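Local coordinates for protein metallo-beta-lactamase FIM-1 (Pseudomonas aeruginosa, PDB 6V3Q) that probably hydrolyses beta-lactam antibiotics to substituted beta-amino acids, using zinc as its cofactor and so providing antibiotic resistance, at residues A[137-145]-A[184-195]; A[82-91]-A[107-118]. All coordinates share one frame; numbering follows the deposited sequence. Where two conformers were deposited one is given.

One zinc ion, bound by histidines from two separate parts of the chain, ties the contacts together. Contact 1 (137-145 with 184-195) brings His145 NE2 to the metal at 2.3 Å, while contact 2 (82-91 with 107-118) brings His83 ND1 to it at 2.1 Å. The contact centres lie about 21 Å apart, yet His145 NE2 and His83 ND1 approach to 3.6 Å because they share this ion. His81, just ahead of 82-91, also binds the zinc. Each histidine is carried by a segment with its own packing partner: 137-145 rests on helix 185-195 in contact 1, 82-91 on the turn-rich 107-118 in contact 2.

Contact 1: A[137-145]-A[184-195]; sequences VIFDPGPGH and HWKTAVLAVAQR. With ZN (zinc ion), chain C.
The indole of Trp185 lies flat beneath the backbone at Gly144 and His145: Gly144 CA stands over the five-membered ring, and His145 CA over the six-membered ring, 3.8 Å from its centroid. The His145 side chain sets out alongside the indole, its CB against CZ2, and the imidazole then leads away, its plane turned 67° from the indole and its NE2 on the zinc. Trp185 NE1 is held by the carbonyl of Leu165. Just before Trp185 in the chain, the His184 ring meets Pro143 O edge-on; ND1 donates to a lone pair of this oxygen at 2.7 Å, nearly straight at 168°, while CE1 nears Pro141 O.

In the alpha-beta/beta-alpha sandwich of metallo-beta-lactamases, helix 185-195 packs outside the sheet holding strand 137-139, running roughly antiparallel to that strand. Midway along the interface, Pro141 CB rests 3.7 Å from Val192 CG2, the two side chains side by side, and 4.0 Å from Ala188 CB. At the far end Arg195 lays CG over one face of Phe139, 3.9 Å from the ring centroid. A bend at chi2 (57°) carries its guanidinium past the ring, so that NH2 reaches Val137 CG1 at 3.4 Å.

Contact 2: A[82-91]-A[107-118]; sequences AHDDKMGGVA and NRMAPQNGLTPA. With ZN (zinc ion), chain C.
The amide of Asn113 approaches the His83 imidazole at its edge, ND2 lying near the ring plane and 4.4 Å from CD2. Other edge atoms of this ring are already committed: ND1 binds the zinc, and NE2 is hydrogen-bonded to Asp179. His81 and His145 turn their rings steeply against it as fellow zinc ligands. The same Asn113 ND2 gives a weak, bent hydrogen bond to Ala82 O, 3.0 Å long. A second flat group, the Asn107 amide, braces segment 107-118: Ala118 N reaches OD1 at 2.8 Å from above the carbonyl plane, 46° out of it, while ND2 bonds Asp121 beyond it.

The rest is methyl groups set against backbone and one another. Leu115 splays its two methyls over the backbone of 82-91, CD1 at 3.5 Å from Ala82 C and CD2 at 3.7 Å from Asp84 CA. Ala82 CB meets Met109 CG. Met87 extends through chi2, then bends at chi3 (66°), which brings CE to 3.4 Å from Thr116 O. Val90 CG1 nestles against the carbonyl oxygens of Thr116 and Pro117. A water bridges the backbones, donating to Met87 O and accepting from Thr116 N.

Segment 82-91 carries most of the His-X-His-X-Asp zinc motif of the superfamily. With His83 O accepting from both Lys86 N and Met87 N, the turn behind the metal ligand is held by its own backbone bonds, and the join to 107-118, made of methyl packing with one weak amide bond and one bridging water, is therefore largely non-directional.

Contact 1: A[137-145]-A[184-195]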
ATOM      1  N   VAL A 137     -22.348  17.863  12.824  1.00 57.90           N
ATOM      2  CA  VAL A 137     -23.115  17.026  13.736  1.00 53.83           C
ATOM      3  C   VAL A 137     -22.280  15.786  14.014  1.00 52.12           C
ATOM      4  O   VAL A 137     -21.988  15.003  13.101  1.00 53.80           O
ATOM      5  CB  VAL A 137     -24.495  16.656  13.169  1.00 55.97           C
ATOM      6  CG1 VAL A 137     -25.176  15.635  14.074  1.00 48.34           C
ATOM      7  CG2 VAL A 137     -25.365  17.896  13.039  1.00 50.80           C
ATOM      8  N   ILE A 138     -21.859  15.628  15.263  1.00 49.15           N
ATOM      9  CA  ILE A 138     -21.110  14.454  15.685  1.00 51.16           C
ATOM     10  C   ILE A 138     -22.111  13.441  16.221  1.00 53.25           C
ATOM     11  O   ILE A 138     -22.863  13.736  17.156  1.00 58.17           O
ATOM     12  CB  ILE A 138     -20.054  14.814  16.740  1.00 54.70           C
ATOM     13  CG1 ILE A 138     -19.071  15.845  16.174  1.00 53.90           C
ATOM     14  CG2 ILE A 138     -19.315  13.563  17.190  1.00 48.14           C
ATOM     15  CD1 ILE A 138     -18.224  16.526  17.219  1.00 58.05           C
ATOM     16  N   PHE A 139     -22.121  12.253  15.627  1.00 47.30           N
ATOM     17  CA  PHE A 139     -23.137  11.245  15.882  1.00 51.80           C
ATOM     18  C   PHE A 139     -22.480   9.952  16.340  1.00 52.45           C
ATOM     19  O   PHE A 139     -21.444   9.546  15.804  1.00 56.62           O
ATOM     20  CB  PHE A 139     -23.973  11.005  14.619  1.00 46.59           C
ATOM     21  CG  PHE A 139     -25.058   9.981  14.785  1.00 54.42           C
ATOM     22  CD1 PHE A 139     -26.172  10.252  15.562  1.00 54.97           C
ATOM     23  CD2 PHE A 139     -24.976   8.755  14.148  1.00 48.75           C
ATOM     24  CE1 PHE A 139     -27.178   9.307  15.713  1.00 55.16           C
ATOM     25  CE2 PHE A 139     -25.976   7.809  14.295  1.00 51.71           C
ATOM     26  CZ  PHE A 139     -27.077   8.088  15.075  1.00 53.48           C
ATOM     27  N   ASP A 140     -23.087   9.311  17.341  1.00 52.65           N
ATOM     28  CA  ASP A 140     -22.586   8.057  17.895  1.00 53.83           C
ATOM     29  C   ASP A 140     -23.512   6.920  17.487  1.00 57.74           C
ATOM     30  O   ASP A 140     -24.609   6.783  18.051  1.00 57.26           O
ATOM     31  CB  ASP A 140     -22.486   8.147  19.420  1.00 60.78           C
ATOM     32  CG  ASP A 140     -21.985   6.857  20.053  1.00 74.66           C
ATOM     33  OD1 ASP A 140     -21.393   6.017  19.341  1.00 79.34           O
ATOM     34  OD2 ASP A 140     -22.186   6.674  21.273  1.00 78.97           O
ATOM     35  N   PRO A 141     -23.130   6.084  16.522  1.00 55.42           N
ATOM     36  CA  PRO A 141     -24.025   5.030  16.033  1.00 50.26           C
ATOM     37  C   PRO A 141     -23.892   3.690  16.739  1.00 51.58           C
ATOM     38  O   PRO A 141     -24.637   2.764  16.401  1.00 57.10           O
ATOM     39  CB  PRO A 141     -23.593   4.905  14.569  1.00 48.99           C
ATOM     40  CG  PRO A 141     -22.124   5.162  14.616  1.00 51.13           C
ATOM     41  CD  PRO A 141     -21.883   6.150  15.740  1.00 52.46           C
ATOM     42  N   GLY A 142     -22.970   3.556  17.687  1.00 52.87           N
ATOM     43  CA  GLY A 142     -22.754   2.298  18.355  1.00 53.59           C
ATOM     44  C   GLY A 142     -21.565   1.554  17.784  1.00 52.74           C
ATOM     45  O   GLY A 142     -20.944   1.984  16.807  1.00 52.83           O
ATOM     46  N   PRO A 143     -21.228   0.415  18.386  1.00 57.34           N
ATOM     47  CA  PRO A 143     -20.036  -0.324  17.954  1.00 59.25           C
ATOM     48  C   PRO A 143     -20.151  -0.799  16.512  1.00 64.01           C
ATOM     49  O   PRO A 143     -21.236  -1.122  16.023  1.00 68.95           O
ATOM     50  CB  PRO A 143     -19.978  -1.505  18.930  1.00 62.39           C
ATOM     51  CG  PRO A 143     -20.794  -1.072  20.113  1.00 59.16           C
ATOM     52  CD  PRO A 143     -21.879  -0.208  19.548  1.00 55.52           C
ATOM     53  N   GLY A 144     -19.009  -0.832  15.831  1.00 57.48           N
ATOM     54  CA  GLY A 144     -18.925  -1.304  14.463  1.00 54.83           C
ATOM     55  C   GLY A 144     -17.515  -1.722  14.110  1.00 55.39           C
ATOM     56  O   GLY A 144     -17.083  -2.820  14.475  1.00 60.93           O
ATOM     57  N   HIS A 145     -16.784  -0.854  13.403  1.00 53.39           N
ATOM     58  CA  HIS A 145     -15.376  -1.127  13.125  1.00 54.34           C
ATOM     59  C   HIS A 145     -14.584  -1.241  14.420  1.00 52.54           C
ATOM     60  O   HIS A 145     -13.714  -2.113  14.554  1.00 55.57           O
ATOM     61  CB  HIS A 145     -14.796  -0.038  12.224  1.00 52.70           C
ATOM     62  CG  HIS A 145     -13.300  -0.000  12.206  1.00 56.73           C
ATOM     63  ND1 HIS A 145     -12.539  -0.907  11.500  1.00 60.53           N
ATOM     64  CD2 HIS A 145     -12.424   0.832  12.816  1.00 56.57           C
ATOM     65  CE1 HIS A 145     -11.258  -0.632  11.672  1.00 62.70           C
ATOM     66  NE2 HIS A 145     -11.161   0.420  12.466  1.00 62.07           N
ATOM     67  N   HIS A 184     -23.043  -5.993  15.589  1.00 57.80           N
ATOM     68  CA  HIS A 184     -23.695  -4.689  15.608  1.00 57.17           C
ATOM     69  C   HIS A 184     -23.286  -3.784  14.451  1.00 54.83           C
ATOM     70  O   HIS A 184     -23.899  -2.726  14.272  1.00 51.10           O
ATOM     71  CB  HIS A 184     -23.405  -3.980  16.941  1.00 62.11           C
ATOM     72  CG  HIS A 184     -24.240  -2.760  17.178  1.00 67.96           C
ATOM     73  ND1 HIS A 184     -23.751  -1.480  17.023  1.00 65.59           N
ATOM     74  CD2 HIS A 184     -25.533  -2.624  17.556  1.00 68.37           C
ATOM     75  CE1 HIS A 184     -24.706  -0.609  17.296  1.00 66.98           C
ATOM     76  NE2 HIS A 184     -25.798  -1.277  17.622  1.00 69.78           N
ATOM     77  N   TRP A 185     -22.284  -4.176  13.657  1.00 55.86           N
ATOM     78  CA  TRP A 185     -21.748  -3.275  12.640  1.00 50.60           C
ATOM     79  C   TRP A 185     -22.830  -2.824  11.663  1.00 55.28           C
ATOM     80  O   TRP A 185     -22.905  -1.638  11.322  1.00 54.48           O
ATOM     81  CB  TRP A 185     -20.588  -3.947  11.899  1.00 49.35           C
ATOM     82  CG  TRP A 185     -19.721  -3.001  11.099  1.00 52.87           C
ATOM     83  CD1 TRP A 185     -20.095  -1.815  10.539  1.00 44.59           C
ATOM     84  CD2 TRP A 185     -18.331  -3.167  10.784  1.00 53.98           C
ATOM     85  NE1 TRP A 185     -19.034  -1.237   9.891  1.00 47.14           N
ATOM     86  CE2 TRP A 185     -17.937  -2.046  10.027  1.00 50.90           C
ATOM     87  CE3 TRP A 185     -17.384  -4.157  11.064  1.00 56.43           C
ATOM     88  CZ2 TRP A 185     -16.640  -1.886   9.546  1.00 55.97           C
ATOM     89  CZ3 TRP A 185     -16.093  -3.995  10.587  1.00 57.21           C
ATOM     90  CH2 TRP A 185     -15.734  -2.870   9.838  1.00 57.53           C
ATOM     91  N   LYS A 186     -23.688  -3.747  11.216  1.00 54.59           N
ATOM     92  CA  LYS A 186     -24.737  -3.361  10.275  1.00 53.07           C
ATOM     93  C   LYS A 186     -25.712  -2.376  10.909  1.00 52.30           C
ATOM     94  O   LYS A 186     -26.129  -1.403  10.267  1.00 51.98           O
ATOM     95  CB  LYS A 186     -25.482  -4.592   9.762  1.00 58.36           C
ATOM     96  CG  LYS A 186     -26.436  -4.280   8.611  1.00 61.67           C
ATOM     97  CD  LYS A 186     -27.814  -4.899   8.808  1.00 64.68           C
ATOM     98  CE  LYS A 186     -27.798  -6.397   8.558  1.00 68.66           C
ATOM     99  NZ  LYS A 186     -29.176  -6.961   8.545  1.00 72.83           N
ATOM    100  N   THR A 187     -26.079  -2.607  12.173  1.00 53.62           N
ATOM    101  CA  THR A 187     -26.989  -1.699  12.865  1.00 51.81           C
ATOM    102  C   THR A 187     -26.419  -0.288  12.929  1.00 54.23           C
ATOM    103  O   THR A 187     -27.152   0.695  12.755  1.00 52.70           O
ATOM    104  CB  THR A 187     -27.283  -2.229  14.270  1.00 51.24           C
ATOM    105  OG1 THR A 187     -27.926  -3.506  14.170  1.00 61.25           O
ATOM    106  CG2 THR A 187     -28.185  -1.272  15.033  1.00 46.43           C
ATOM    107  N   ALA A 188     -25.109  -0.167  13.155  1.00 54.98           N
ATOM    108  CA  ALA A 188     -24.491   1.152  13.235  1.00 51.36           C
ATOM    109  C   ALA A 188     -24.490   1.844  11.878  1.00 51.14           C
ATOM    110  O   ALA A 188     -24.751   3.049  11.791  1.00 50.87           O
ATOM    111  CB  ALA A 188     -23.069   1.036  13.784  1.00 51.79           C
ATOM    112  N   VAL A 189     -24.198   1.100  10.809  1.00 51.01           N
ATOM    113  CA  VAL A 189     -24.202   1.682   9.470  1.00 50.83           C
ATOM    114  C   VAL A 189     -25.594   2.197   9.122  1.00 56.69           C
ATOM    115  O   VAL A 189     -25.758   3.326   8.646  1.00 59.23           O
ATOM    116  CB  VAL A 189     -23.707   0.656   8.437  1.00 55.19           C
ATOM    117  CG1 VAL A 189     -23.823   1.223   7.028  1.00 59.02           C
ATOM    118  CG2 VAL A 189     -22.277   0.257   8.739  1.00 62.68           C
ATOM    119  N   LEU A 190     -26.620   1.379   9.377  1.00 50.57           N
ATOM    120  CA  LEU A 190     -27.990   1.785   9.077  1.00 51.33           C
ATOM    121  C   LEU A 190     -28.439   2.950   9.951  1.00 52.31           C
ATOM    122  O   LEU A 190     -29.281   3.752   9.527  1.00 59.44           O
ATOM    123  CB  LEU A 190     -28.939   0.598   9.247  1.00 46.44           C
ATOM    124  CG  LEU A 190     -28.720  -0.576   8.291  1.00 51.62           C
ATOM    125  CD1 LEU A 190     -29.813  -1.622   8.456  1.00 53.35           C
ATOM    126  CD2 LEU A 190     -28.644  -0.084   6.846  1.00 45.54           C
ATOM    127  N   ALA A 191     -27.904   3.055  11.168  1.00 45.99           N
ATOM    128  CA  ALA A 191     -28.244   4.185  12.025  1.00 50.63           C
ATOM    129  C   ALA A 191     -27.687   5.486  11.462  1.00 51.91           C
ATOM    130  O   ALA A 191     -28.322   6.541  11.579  1.00 55.29           O
ATOM    131  CB  ALA A 191     -27.727   3.947  13.444  1.00 41.94           C
ATOM    132  N   VAL A 192     -26.499   5.433  10.855  1.00 44.73           N
ATOM    133  CA  VAL A 192     -25.932   6.621  10.227  1.00 46.76           C
ATOM    134  C   VAL A 192     -26.753   7.012   9.007  1.00 51.08           C
ATOM    135  O   VAL A 192     -27.078   8.189   8.807  1.00 53.14           O
ATOM    136  CB  VAL A 192     -24.457   6.381   9.859  1.00 41.74           C
ATOM    137  CG1 VAL A 192     -23.884   7.581   9.114  1.00 40.50           C
ATOM    138  CG2 VAL A 192     -23.638   6.067  11.103  1.00 40.44           C
ATOM    139  N   ALA A 193     -27.101   6.028   8.171  1.00 48.28           N
ATOM    140  CA  ALA A 193     -27.882   6.307   6.972  1.00 51.01           C
ATOM    141  C   ALA A 193     -29.238   6.907   7.312  1.00 55.00           C
ATOM    142  O   ALA A 193     -29.766   7.725   6.551  1.00 57.98           O
ATOM    143  CB  ALA A 193     -28.063   5.028   6.155  1.00 43.20           C
ATOM    144  N   GLN A 194     -29.811   6.520   8.451  1.00 50.63           N
ATOM    145  CA  GLN A 194     -31.111   7.044   8.842  1.00 54.54           C
ATOM    146  C   GLN A 194     -30.995   8.409   9.508  1.00 50.99           C
ATOM    147  O   GLN A 194     -31.904   9.239   9.377  1.00 57.42           O
ATOM    148  CB  GLN A 194     -31.816   6.054   9.771  1.00 59.23           C
ATOM    149  CG  GLN A 194     -33.287   6.359   9.991  1.00 67.28           C
ATOM    150  CD  GLN A 194     -33.990   5.270  10.774  1.00 81.99           C
ATOM    151  OE1 GLN A 194     -33.536   4.127  10.814  1.00 87.11           O
ATOM    152  NE2 GLN A 194     -35.104   5.619  11.407  1.00 87.67           N
ATOM    153  N   ARG A 195     -29.895   8.663  10.223  1.00 47.59           N
ATOM    154  CA  ARG A 195     -29.704   9.972  10.840  1.00 50.68           C
ATOM    155  C   ARG A 195     -29.446  11.048   9.791  1.00 47.76           C
ATOM    156  O   ARG A 195     -29.970  12.164   9.896  1.00 51.77           O
ATOM    157  CB  ARG A 195     -28.555   9.912  11.847  1.00 50.55           C
ATOM    158  CG  ARG A 195     -28.207  11.250  12.481  1.00 49.64           C
ATOM    159  CD  ARG A 195     -29.408  11.875  13.180  1.00 53.80           C
ATOM    160  NE  ARG A 195     -29.050  13.110  13.869  1.00 61.31           N
ATOM    161  CZ  ARG A 195     -28.943  14.292  13.272  1.00 61.65           C
ATOM    162  NH1 ARG A 195     -29.160  14.406  11.965  1.00 53.82           N
ATOM    163  NH2 ARG A 195     -28.614  15.364  13.980  1.00 61.72           N
TER
HETATM  164 ZN    ZN C 300      -9.397   1.784  12.831  1.00 75.02          ZN

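Contact 2: A[82-91]-A[107-118]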
ATOM      1  N   ALA A  82     -10.082   5.485  18.171  1.00 67.89           N
ATOM      2  CA  ALA A  82      -8.741   5.479  18.754  1.00 67.58           C
ATOM      3  C   ALA A  82      -7.854   4.446  18.057  1.00 73.62           C
ATOM      4  O   ALA A  82      -7.437   3.438  18.628  1.00 75.15           O
ATOM      5  CB  ALA A  82      -8.822   5.228  20.255  1.00 68.32           C
ATOM      6  N   HIS A  83      -7.573   4.726  16.790  1.00 71.33           N
ATOM      7  CA  HIS A  83      -6.525   4.063  16.028  1.00 74.29           C
ATOM      8  C   HIS A  83      -5.573   5.128  15.501  1.00 71.46           C
ATOM      9  O   HIS A  83      -5.885   6.321  15.501  1.00 67.18           O
ATOM     10  CB  HIS A  83      -7.105   3.221  14.885  1.00 79.02           C
ATOM     11  CG  HIS A  83      -7.574   1.867  15.317  1.00 91.51           C
ATOM     12  ND1 HIS A  83      -8.278   1.021  14.488  1.00102.09           N
ATOM     13  CD2 HIS A  83      -7.431   1.208  16.492  1.00 95.37           C
ATOM     14  CE1 HIS A  83      -8.552  -0.099  15.134  1.00 97.72           C
ATOM     15  NE2 HIS A  83      -8.050  -0.011  16.352  1.00 98.08           N
ATOM     16  N   ASP A  84      -4.391   4.696  15.051  1.00 72.65           N
ATOM     17  CA  ASP A  84      -3.342   5.657  14.725  1.00 84.74           C
ATOM     18  C   ASP A  84      -3.576   6.406  13.417  1.00 86.46           C
ATOM     19  O   ASP A  84      -2.900   7.412  13.178  1.00 86.45           O
ATOM     20  CB  ASP A  84      -1.969   4.976  14.682  1.00 95.21           C
ATOM     21  CG  ASP A  84      -1.992   3.646  13.962  1.00106.15           C
ATOM     22  OD1 ASP A  84      -2.392   3.608  12.779  1.00108.15           O
ATOM     23  OD2 ASP A  84      -1.593   2.636  14.580  1.00113.41           O
ATOM     24  N   ASP A  85      -4.501   5.966  12.566  1.00 86.58           N
ATOM     25  CA  ASP A  85      -4.823   6.778  11.400  1.00 85.35           C
ATOM     26  C   ASP A  85      -5.802   7.897  11.725  1.00 83.15           C
ATOM     27  O   ASP A  85      -5.994   8.792  10.894  1.00 85.40           O
ATOM     28  CB  ASP A  85      -5.380   5.909  10.268  1.00 92.42           C
ATOM     29  CG  ASP A  85      -6.536   5.041  10.709  1.00101.67           C
ATOM     30  OD1 ASP A  85      -6.573   4.640  11.891  1.00106.35           O
ATOM     31  OD2 ASP A  85      -7.408   4.752   9.863  1.00104.22           O
ATOM     32  N   LYS A  86      -6.408   7.871  12.911  1.00 80.02           N
ATOM     33  CA  LYS A  86      -7.321   8.918  13.349  1.00 74.92           C
ATOM     34  C   LYS A  86      -6.777   9.761  14.487  1.00 73.09           C
ATOM     35  O   LYS A  86      -7.042  10.963  14.527  1.00 69.70           O
ATOM     36  CB  LYS A  86      -8.660   8.312  13.786  1.00 76.76           C
ATOM     37  CG  LYS A  86      -9.315   7.466  12.725  1.00 78.48           C
ATOM     38  CD  LYS A  86      -9.218   8.143  11.375  1.00 81.91           C
ATOM     39  CE  LYS A  86      -9.888   7.315  10.311  1.00 84.53           C
ATOM     40  NZ  LYS A  86      -9.780   7.929   8.959  1.00 85.87           N
ATOM     41  N   MET A  87      -6.028   9.163  15.415  1.00 74.22           N
ATOM     42  CA  MET A  87      -5.480   9.885  16.557  1.00 74.19           C
ATOM     43  C   MET A  87      -3.958   9.822  16.603  1.00 78.19           C
ATOM     44  O   MET A  87      -3.364  10.048  17.661  1.00 85.62           O
ATOM     45  CB  MET A  87      -6.070   9.347  17.862  1.00 74.99           C
ATOM     46  CG  MET A  87      -7.580   9.462  17.951  1.00 76.36           C
ATOM     47  SD  MET A  87      -8.223   9.016  19.577  1.00 83.71           S
ATOM     48  CE  MET A  87      -7.533  10.322  20.588  1.00 84.62           C
ATOM     49  N   GLY A  88      -3.313   9.518  15.475  1.00 76.18           N
ATOM     50  CA  GLY A  88      -1.867   9.369  15.471  1.00 75.59           C
ATOM     51  C   GLY A  88      -1.116  10.650  15.771  1.00 74.31           C
ATOM     52  O   GLY A  88       0.007  10.606  16.282  1.00 80.11           O
ATOM     53  N   GLY A  89      -1.715  11.799  15.464  1.00 69.94           N
ATOM     54  CA  GLY A  89      -1.041  13.069  15.656  1.00 70.71           C
ATOM     55  C   GLY A  89      -1.739  13.985  16.639  1.00 73.29           C
ATOM     56  O   GLY A  89      -1.699  15.211  16.490  1.00 74.47           O
ATOM     57  N   VAL A  90      -2.380  13.398  17.652  1.00 74.34           N
ATOM     58  CA  VAL A  90      -3.102  14.192  18.644  1.00 74.64           C
ATOM     59  C   VAL A  90      -2.141  15.075  19.429  1.00 78.42           C
ATOM     60  O   VAL A  90      -2.445  16.237  19.727  1.00 79.62           O
ATOM     61  CB  VAL A  90      -3.913  13.269  19.575  1.00 77.22           C
ATOM     62  CG1 VAL A  90      -4.399  14.029  20.799  1.00 75.39           C
ATOM     63  CG2 VAL A  90      -5.087  12.678  18.829  1.00 77.36           C
ATOM     64  N   ALA A  91      -0.962  14.544  19.763  1.00 80.97           N
ATOM     65  CA  ALA A  91       0.002  15.305  20.552  1.00 81.28           C
ATOM     66  C   ALA A  91       0.424  16.584  19.839  1.00 81.71           C
ATOM     67  O   ALA A  91       0.595  17.630  20.475  1.00 83.42           O
ATOM     68  CB  ALA A  91       1.222  14.439  20.866  1.00 79.79           C
ATOM     69  N   ASN A 107     -11.051   8.042  24.345  1.00 71.09           N
ATOM     70  CA  ASN A 107     -10.027   8.611  25.211  1.00 74.89           C
ATOM     71  C   ASN A 107      -9.529   7.604  26.238  1.00 79.87           C
ATOM     72  O   ASN A 107      -8.377   7.690  26.680  1.00 83.64           O
ATOM     73  CB  ASN A 107     -10.564   9.858  25.912  1.00 77.53           C
ATOM     74  CG  ASN A 107     -10.600  11.061  24.998  1.00 77.86           C
ATOM     75  OD1 ASN A 107      -9.857  11.125  24.021  1.00 75.47           O
ATOM     76  ND2 ASN A 107     -11.461  12.025  25.310  1.00 79.04           N
ATOM     77  N   ARG A 108     -10.371   6.644  26.625  1.00 82.20           N
ATOM     78  CA  ARG A 108      -9.966   5.662  27.623  1.00 87.03           C
ATOM     79  C   ARG A 108      -9.012   4.623  27.044  1.00 87.16           C
ATOM     80  O   ARG A 108      -8.081   4.183  27.729  1.00101.15           O
ATOM     81  CB  ARG A 108     -11.199   4.978  28.213  1.00 94.44           C
ATOM     82  CG  ARG A 108     -12.062   5.880  29.082  1.00 99.13           C
ATOM     83  CD  ARG A 108     -13.130   5.061  29.776  1.00106.95           C
ATOM     84  NE  ARG A 108     -13.921   4.299  28.816  1.00109.33           N
ATOM     85  CZ  ARG A 108     -14.626   3.214  29.118  1.00112.89           C
ATOM     86  NH1 ARG A 108     -14.642   2.749  30.360  1.00116.69           N
ATOM     87  NH2 ARG A 108     -15.314   2.587  28.174  1.00110.87           N
ATOM     88  N   MET A 109      -9.218   4.220  25.793  1.00 80.94           N
ATOM     89  CA  MET A 109      -8.424   3.166  25.174  1.00 90.72           C
ATOM     90  C   MET A 109      -7.297   3.697  24.296  1.00 84.40           C
ATOM     91  O   MET A 109      -6.614   2.903  23.642  1.00 84.00           O
ATOM     92  CB  MET A 109      -9.324   2.240  24.350  1.00100.69           C
ATOM     93  CG  MET A 109      -9.890   2.874  23.091  1.00104.73           C
ATOM     94  SD  MET A 109     -10.846   1.702  22.100  1.00114.34           S
ATOM     95  CE  MET A 109     -12.187   1.322  23.217  1.00116.18           C
ATOM     96  N   ALA A 110      -7.083   5.009  24.266  1.00 80.38           N
ATOM     97  CA  ALA A 110      -5.986   5.589  23.498  1.00 80.93           C
ATOM     98  C   ALA A 110      -4.628   5.282  24.135  1.00 81.96           C
ATOM     99  O   ALA A 110      -3.680   4.958  23.406  1.00 78.20           O
ATOM    100  CB  ALA A 110      -6.178   7.100  23.333  1.00 72.08           C
ATOM    101  N   PRO A 111      -4.471   5.382  25.468  1.00 82.60           N
ATOM    102  CA  PRO A 111      -3.180   4.995  26.071  1.00 87.81           C
ATOM    103  C   PRO A 111      -2.738   3.571  25.766  1.00 92.11           C
ATOM    104  O   PRO A 111      -1.546   3.340  25.523  1.00 89.17           O
ATOM    105  CB  PRO A 111      -3.431   5.194  27.571  1.00 89.88           C
ATOM    106  CG  PRO A 111      -4.420   6.282  27.627  1.00 86.01           C
ATOM    107  CD  PRO A 111      -5.334   6.058  26.459  1.00 83.24           C
ATOM    108  N   GLN A 112      -3.669   2.611  25.779  0.56 98.58           N
ATOM    109  CA  GLN A 112      -3.314   1.224  25.493  0.56103.31           C
ATOM    110  C   GLN A 112      -2.843   1.054  24.054  0.56101.95           C
ATOM    111  O   GLN A 112      -1.933   0.263  23.780  0.56103.78           O
ATOM    112  CB  GLN A 112      -4.506   0.307  25.776  0.56107.94           C
ATOM    113  CG  GLN A 112      -4.714  -0.016  27.247  0.56112.23           C
ATOM    114  CD  GLN A 112      -4.353  -1.449  27.579  0.56114.96           C
ATOM    115  OE1 GLN A 112      -4.631  -2.366  26.807  0.56116.32           O
ATOM    116  NE2 GLN A 112      -3.722  -1.650  28.731  0.56116.18           N
ATOM    117  N   ASN A 113      -3.445   1.791  23.123  1.00101.65           N
ATOM    118  CA  ASN A 113      -3.089   1.716  21.713  1.00 94.12           C
ATOM    119  C   ASN A 113      -1.901   2.599  21.358  1.00 90.71           C
ATOM    120  O   ASN A 113      -1.660   2.839  20.170  1.00 91.56           O
ATOM    121  CB  ASN A 113      -4.293   2.088  20.845  1.00 92.63           C
ATOM    122  CG  ASN A 113      -5.429   1.093  20.971  1.00 94.16           C
ATOM    123  OD1 ASN A 113      -5.206  -0.087  21.246  1.00103.60           O
ATOM    124  ND2 ASN A 113      -6.654   1.561  20.769  1.00 88.00           N
ATOM    125  N   GLY A 114      -1.160   3.083  22.350  1.00 88.43           N
ATOM    126  CA  GLY A 114       0.006   3.911  22.077  1.00 88.83           C
ATOM    127  C   GLY A 114      -0.338   5.251  21.467  1.00 88.28           C
ATOM    128  O   GLY A 114       0.413   5.757  20.624  1.00 89.73           O
ATOM    129  N   LEU A 115      -1.457   5.843  21.876  1.00 84.71           N
ATOM    130  CA  LEU A 115      -1.940   7.091  21.309  1.00 79.97           C
ATOM    131  C   LEU A 115      -2.143   8.124  22.408  1.00 78.92           C
ATOM    132  O   LEU A 115      -2.405   7.783  23.565  1.00 78.97           O
ATOM    133  CB  LEU A 115      -3.254   6.874  20.548  1.00 79.82           C
ATOM    134  CG  LEU A 115      -3.211   5.893  19.375  1.00 81.33           C
ATOM    135  CD1 LEU A 115      -4.617   5.555  18.906  1.00 80.42           C
ATOM    136  CD2 LEU A 115      -2.383   6.453  18.232  1.00 81.29           C
ATOM    137  N   THR A 116      -2.006   9.387  22.034  1.00 82.00           N
ATOM    138  CA  THR A 116      -2.299  10.478  22.956  1.00 85.40           C
ATOM    139  C   THR A 116      -3.804  10.713  22.995  1.00 81.19           C
ATOM    140  O   THR A 116      -4.429  10.855  21.939  1.00 76.96           O
ATOM    141  CB  THR A 116      -1.584  11.757  22.532  1.00 88.66           C
ATOM    142  OG1 THR A 116      -0.167  11.541  22.528  1.00 91.84           O
ATOM    143  CG2 THR A 116      -1.917  12.897  23.487  1.00 91.26           C
ATOM    144  N   PRO A 117      -4.417  10.748  24.174  1.00 84.20           N
ATOM    145  CA  PRO A 117      -5.864  10.963  24.243  1.00 81.51           C
ATOM    146  C   PRO A 117      -6.234  12.397  23.899  1.00 74.25           C
ATOM    147  O   PRO A 117      -5.411  13.313  23.941  1.00 72.93           O
ATOM    148  CB  PRO A 117      -6.200  10.642  25.704  1.00 82.58           C
ATOM    149  CG  PRO A 117      -4.935  10.951  26.440  1.00 85.08           C
ATOM    150  CD  PRO A 117      -3.820  10.562  25.509  1.00 84.17           C
ATOM    151  N   ALA A 118      -7.504  12.578  23.546  1.00 68.96           N
ATOM    152  CA  ALA A 118      -8.032  13.920  23.383  1.00 70.79           C
ATOM    153  C   ALA A 118      -8.246  14.564  24.748  1.00 76.35           C
ATOM    154  O   ALA A 118      -8.310  13.892  25.781  1.00 80.58           O
ATOM    155  CB  ALA A 118      -9.339  13.899  22.591  1.00 67.25           C
TER
HETATM  156 ZN    ZN C 300      -9.397   1.784  12.831  1.00 75.02          ZN
HETATM  157  O   HOH W   1      -1.276   9.932  19.122  1.00 71.65           O